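Local coordinates for protein leucine aminopeptidase (Legionella pneumophila, PDB 5GNE) that probably removes amino acids from the N-terminal ends of peptides as a zinc-dependent aminopeptidase of the M28 family, at residues Glu6-Leu20 / Ile27-Ile40. Numbering follows the deposited sequence.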
# COMPACT_ATOMS: atom_id res chain seq x y z
N GLU A 6 18.03 13.07 13.72
CA GLU A 6 17.94 12.41 15.03
C GLU A 6 16.51 12.20 15.52
O GLU A 6 16.09 11.08 15.82
CB GLU A 6 18.73 13.21 16.07
CG GLU A 6 18.21 13.06 17.51
CD GLU A 6 18.85 11.93 18.27
OE1 GLU A 6 19.78 11.30 17.72
OE2 GLU A 6 18.41 11.65 19.41
N GLU A 7 15.74 13.28 15.58
CA GLU A 7 14.39 13.18 16.07
C GLU A 7 13.37 13.06 14.98
O GLU A 7 13.38 13.83 14.02
CB GLU A 7 14.02 14.36 16.95
CG GLU A 7 14.61 14.27 18.31
CD GLU A 7 13.75 14.98 19.32
OE1 GLU A 7 13.66 16.23 19.23
OE2 GLU A 7 13.15 14.28 20.16
N ASP A 8 12.45 12.13 15.16
CA ASP A 8 11.38 11.97 14.22
C ASP A 8 10.25 12.89 14.62
O ASP A 8 10.00 13.12 15.81
CB ASP A 8 10.89 10.53 14.19
CG ASP A 8 11.97 9.57 13.76
OD1 ASP A 8 12.19 9.45 12.54
OD2 ASP A 8 12.62 8.95 14.63
N ARG A 9 9.59 13.44 13.62
CA ARG A 9 8.40 14.20 13.87
C ARG A 9 7.22 13.41 13.33
O ARG A 9 7.13 13.14 12.13
CB ARG A 9 8.49 15.60 13.27
CG ARG A 9 9.59 16.42 13.93
CD ARG A 9 9.61 17.87 13.42
NE ARG A 9 10.21 17.98 12.11
CZ ARG A 9 10.40 19.14 11.50
NH1 ARG A 9 9.99 20.25 12.09
NH2 ARG A 9 10.97 19.18 10.30
N ILE A 10 6.32 13.04 14.23
CA ILE A 10 5.23 12.13 13.87
C ILE A 10 3.93 12.64 14.44
O ILE A 10 3.91 13.42 15.40
CB ILE A 10 5.46 10.70 14.39
CG1 ILE A 10 5.44 10.65 15.92
CG2 ILE A 10 6.79 10.15 13.93
CD1 ILE A 10 5.63 9.24 16.43
N ILE A 11 2.84 12.19 13.83
CA ILE A 11 1.51 12.52 14.31
C ILE A 11 0.89 11.25 14.89
O ILE A 11 0.90 10.20 14.26
CB ILE A 11 0.64 13.10 13.19
CG1 ILE A 11 1.20 14.48 12.80
CG2 ILE A 11 -0.82 13.23 13.62
CD1 ILE A 11 0.59 15.01 11.55
N VAL A 12 0.42 11.35 16.13
CA VAL A 12 -0.21 10.23 16.83
C VAL A 12 -1.55 10.60 17.45
O VAL A 12 -1.80 11.75 17.75
CB VAL A 12 0.69 9.70 17.93
CG1 VAL A 12 1.98 9.15 17.31
CG2 VAL A 12 0.99 10.83 18.91
N SER A 13 -2.41 9.61 17.66
CA SER A 13 -3.64 9.83 18.44
C SER A 13 -3.27 10.30 19.84
O SER A 13 -2.20 9.96 20.37
CB SER A 13 -4.46 8.57 18.56
OG SER A 13 -3.77 7.70 19.44
N ASN A 14 -4.13 11.09 20.46
CA ASN A 14 -3.87 11.46 21.84
C ASN A 14 -3.68 10.26 22.75
O ASN A 14 -2.90 10.29 23.70
CB ASN A 14 -4.94 12.42 22.32
CG ASN A 14 -4.77 13.80 21.71
OD1 ASN A 14 -3.70 14.12 21.17
ND2 ASN A 14 -5.81 14.61 21.75
N CYS A 15 -4.36 9.17 22.41
CA CYS A 15 -4.20 7.89 23.08
C CYS A 15 -2.74 7.47 23.13
O CYS A 15 -2.18 7.19 24.17
CB CYS A 15 -5.04 6.82 22.39
SG CYS A 15 -5.03 5.22 23.18
N LEU A 16 -2.12 7.41 21.97
CA LEU A 16 -0.72 7.04 21.87
C LEU A 16 0.17 8.09 22.53
O LEU A 16 1.18 7.77 23.15
CB LEU A 16 -0.36 6.85 20.42
CG LEU A 16 0.86 6.04 20.02
CD1 LEU A 16 1.01 4.88 20.98
CD2 LEU A 16 0.67 5.57 18.58
N TYR A 17 -0.20 9.37 22.41
CA TYR A 17 0.62 10.42 23.03
C TYR A 17 0.82 10.20 24.52
O TYR A 17 1.93 10.33 25.03
CB TYR A 17 0.02 11.80 22.81
CG TYR A 17 0.79 12.86 23.56
CD1 TYR A 17 2.12 13.13 23.26
CD2 TYR A 17 0.19 13.58 24.60
CE1 TYR A 17 2.85 14.11 23.95
CE2 TYR A 17 0.92 14.57 25.31
CZ TYR A 17 2.24 14.82 24.97
OH TYR A 17 2.97 15.78 25.65
N GLU A 18 -0.27 9.88 25.23
CA GLU A 18 -0.18 9.73 26.68
C GLU A 18 0.76 8.60 27.06
O GLU A 18 1.36 8.63 28.14
CB GLU A 18 -1.57 9.50 27.29
CG GLU A 18 -2.49 10.70 27.08
CD GLU A 18 -2.01 11.94 27.83
OE1 GLU A 18 -1.43 11.79 28.92
OE2 GLU A 18 -2.24 13.07 27.36
N GLN A 19 0.91 7.61 26.18
CA GLN A 19 1.90 6.55 26.38
C GLN A 19 3.34 6.99 26.04
O GLN A 19 4.30 6.27 26.34
CB GLN A 19 1.54 5.32 25.53
CG GLN A 19 0.18 4.69 25.83
CD GLN A 19 -0.00 4.40 27.30
OE1 GLN A 19 0.87 3.82 27.94
NE2 GLN A 19 -1.12 4.86 27.86
N LEU A 20 3.50 8.13 25.39
CA LEU A 20 4.81 8.54 24.89
C LEU A 20 5.30 9.86 25.49
O LEU A 20 6.42 10.29 25.20
CB LEU A 20 4.81 8.67 23.36
CG LEU A 20 4.62 7.37 22.60
CD1 LEU A 20 4.42 7.67 21.12
CD2 LEU A 20 5.81 6.48 22.82
N ILE A 27 4.67 19.35 19.94
CA ILE A 27 4.77 20.54 19.10
C ILE A 27 3.40 21.23 18.94
O ILE A 27 3.29 22.43 19.11
CB ILE A 27 5.32 20.20 17.70
CG1 ILE A 27 6.73 19.62 17.79
CG2 ILE A 27 5.32 21.44 16.81
CD1 ILE A 27 7.15 18.81 16.54
N ALA A 28 2.38 20.47 18.58
CA ALA A 28 1.02 20.97 18.44
C ALA A 28 0.08 19.86 18.87
O ALA A 28 0.45 18.69 18.84
CB ALA A 28 0.73 21.40 17.02
N GLN A 29 -1.12 20.22 19.30
CA GLN A 29 -2.11 19.27 19.77
C GLN A 29 -3.52 19.70 19.45
O GLN A 29 -3.80 20.87 19.46
CB GLN A 29 -1.98 19.06 21.27
CG GLN A 29 -2.58 17.74 21.77
CD GLN A 29 -2.24 17.48 23.21
OE1 GLN A 29 -2.56 18.28 24.09
NE2 GLN A 29 -1.57 16.35 23.47
N SER A 30 -4.39 18.73 19.15
CA SER A 30 -5.82 18.98 18.95
C SER A 30 -6.62 18.16 19.96
O SER A 30 -6.05 17.49 20.80
CB SER A 30 -6.25 18.61 17.52
OG SER A 30 -6.27 17.18 17.34
N ASP A 31 -7.94 18.19 19.91
CA ASP A 31 -8.72 17.38 20.83
C ASP A 31 -8.43 15.87 20.65
O ASP A 31 -8.59 15.11 21.60
CB ASP A 31 -10.22 17.70 20.73
CG ASP A 31 -10.81 17.44 19.36
OD1 ASP A 31 -10.06 17.47 18.37
OD2 ASP A 31 -12.04 17.27 19.28
N HIS A 32 -8.01 15.44 19.46
CA HIS A 32 -7.79 14.00 19.18
C HIS A 32 -6.35 13.58 18.81
O HIS A 32 -5.98 12.42 19.03
CB HIS A 32 -8.72 13.55 18.05
CG HIS A 32 -10.17 13.68 18.38
ND1 HIS A 32 -10.75 13.06 19.46
CD2 HIS A 32 -11.17 14.35 17.75
CE1 HIS A 32 -12.04 13.35 19.50
NE2 HIS A 32 -12.32 14.13 18.48
N PHE A 33 -5.53 14.49 18.29
CA PHE A 33 -4.19 14.10 17.85
C PHE A 33 -3.11 15.04 18.36
O PHE A 33 -3.39 16.21 18.72
CB PHE A 33 -4.12 14.02 16.31
CG PHE A 33 -5.03 12.97 15.72
CD1 PHE A 33 -4.61 11.66 15.58
CD2 PHE A 33 -6.33 13.28 15.35
CE1 PHE A 33 -5.45 10.69 15.05
CE2 PHE A 33 -7.19 12.32 14.83
CZ PHE A 33 -6.75 11.02 14.68
N SER A 34 -1.89 14.50 18.41
CA SER A 34 -0.69 15.24 18.77
C SER A 34 0.40 15.17 17.70
O SER A 34 0.64 14.11 17.11
CB SER A 34 -0.12 14.72 20.09
OG SER A 34 -1.10 14.87 21.12
N PHE A 35 1.05 16.30 17.47
CA PHE A 35 2.19 16.39 16.57
C PHE A 35 3.43 16.49 17.43
O PHE A 35 3.59 17.45 18.19
CB PHE A 35 2.06 17.60 15.63
CG PHE A 35 3.25 17.81 14.72
CD1 PHE A 35 3.87 16.73 14.11
CD2 PHE A 35 3.71 19.09 14.44
CE1 PHE A 35 4.94 16.91 13.25
CE2 PHE A 35 4.82 19.30 13.58
CZ PHE A 35 5.42 18.21 12.98
N ILE A 36 4.29 15.48 17.38
CA ILE A 36 5.38 15.40 18.34
C ILE A 36 6.75 15.12 17.73
O ILE A 36 6.88 14.65 16.61
CB ILE A 36 5.13 14.30 19.40
CG1 ILE A 36 5.04 12.92 18.75
CG2 ILE A 36 3.87 14.59 20.20
CD1 ILE A 36 4.98 11.74 19.78
N ALA A 37 7.77 15.43 18.52
CA ALA A 37 9.12 15.05 18.17
C ALA A 37 9.59 14.04 19.20
O ALA A 37 9.49 14.26 20.41
CB ALA A 37 10.03 16.28 18.14
N ILE A 38 10.09 12.92 18.70
CA ILE A 38 10.46 11.82 19.57
C ILE A 38 11.51 11.00 18.82
O ILE A 38 11.38 10.73 17.63
CB ILE A 38 9.23 10.94 19.97
CG1 ILE A 38 9.59 9.99 21.13
CG2 ILE A 38 8.65 10.15 18.78
CD1 ILE A 38 8.45 9.10 21.55
N PRO A 39 12.60 10.65 19.51
CA PRO A 39 13.59 9.85 18.81
C PRO A 39 13.20 8.40 18.93
O PRO A 39 13.29 7.81 20.01
CB PRO A 39 14.90 10.20 19.53
CG PRO A 39 14.46 10.71 20.90
CD PRO A 39 12.96 10.85 20.92
N ILE A 40 12.70 7.84 17.84
CA ILE A 40 12.23 6.47 17.83
C ILE A 40 13.39 5.48 17.92
O ILE A 40 14.17 5.33 16.98
CB ILE A 40 11.41 6.18 16.57
CG1 ILE A 40 10.23 7.14 16.50
CG2 ILE A 40 10.95 4.70 16.56
CD1 ILE A 40 9.42 7.04 15.22
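Strands 8-13 and 33-38 pair as antiparallel neighbours in the middle of the four-stranded sheet near the N-terminus, separate from the larger mixed sheet. Asp8-Ile38, Ile10-Ile36 and Val12-Ser34 are the hydrogen-bonded pairs. The bond from Ile36 N to Ile10 O is 2.9 Å long and almost straight, at 177°.

Ile10, Val12, Ile36 and Ile38 share one face of the sheet. There Ile10 CG1 meets Ile36 CG1 at 3.6 Å. Helix 14-20 follows directly and folds back over this face. Leu20 CD2 touches Ile38 CD1 at 3.9 Å, and the Tyr17 ring lies obliquely by Ile36 CG2. The other face carries Ile11 and Phe35, with Ile11 CG1 3.7 Å from Phe35 CD1. Phe35 reaches helix 75-81, and its backbone faces both Ile27 and Ala28 in a classic beta bulge.

Ser13 is the N-cap of the helix; its OG accepts from Leu16 N and also hydrogen-bonds to Cys55 O. Cys15 forms a disulfide with Cys55, tying the helix start to the end of helix 42-55.

Asn14 holds the turn between strands 25-29 and 33-38. Its CG sits beside its own backbone N (chi1 -74°), which carries the amide into the mouth of the turn. Asn14 ND2 donates to Ser30 O at 3.0 Å, with that oxygen in the amide plane. On the other branch, Ser34 OG donates to Asn14 OD1 at 2.7 Å. Ser34 OG also accepts from Gln29 NE2 at 2.8 Å; with that N-H pointing at it, the hydroxyl is left to donate to Asn14. Ser30 OG closes the turn from within, accepting from His32 N and Phe33 N.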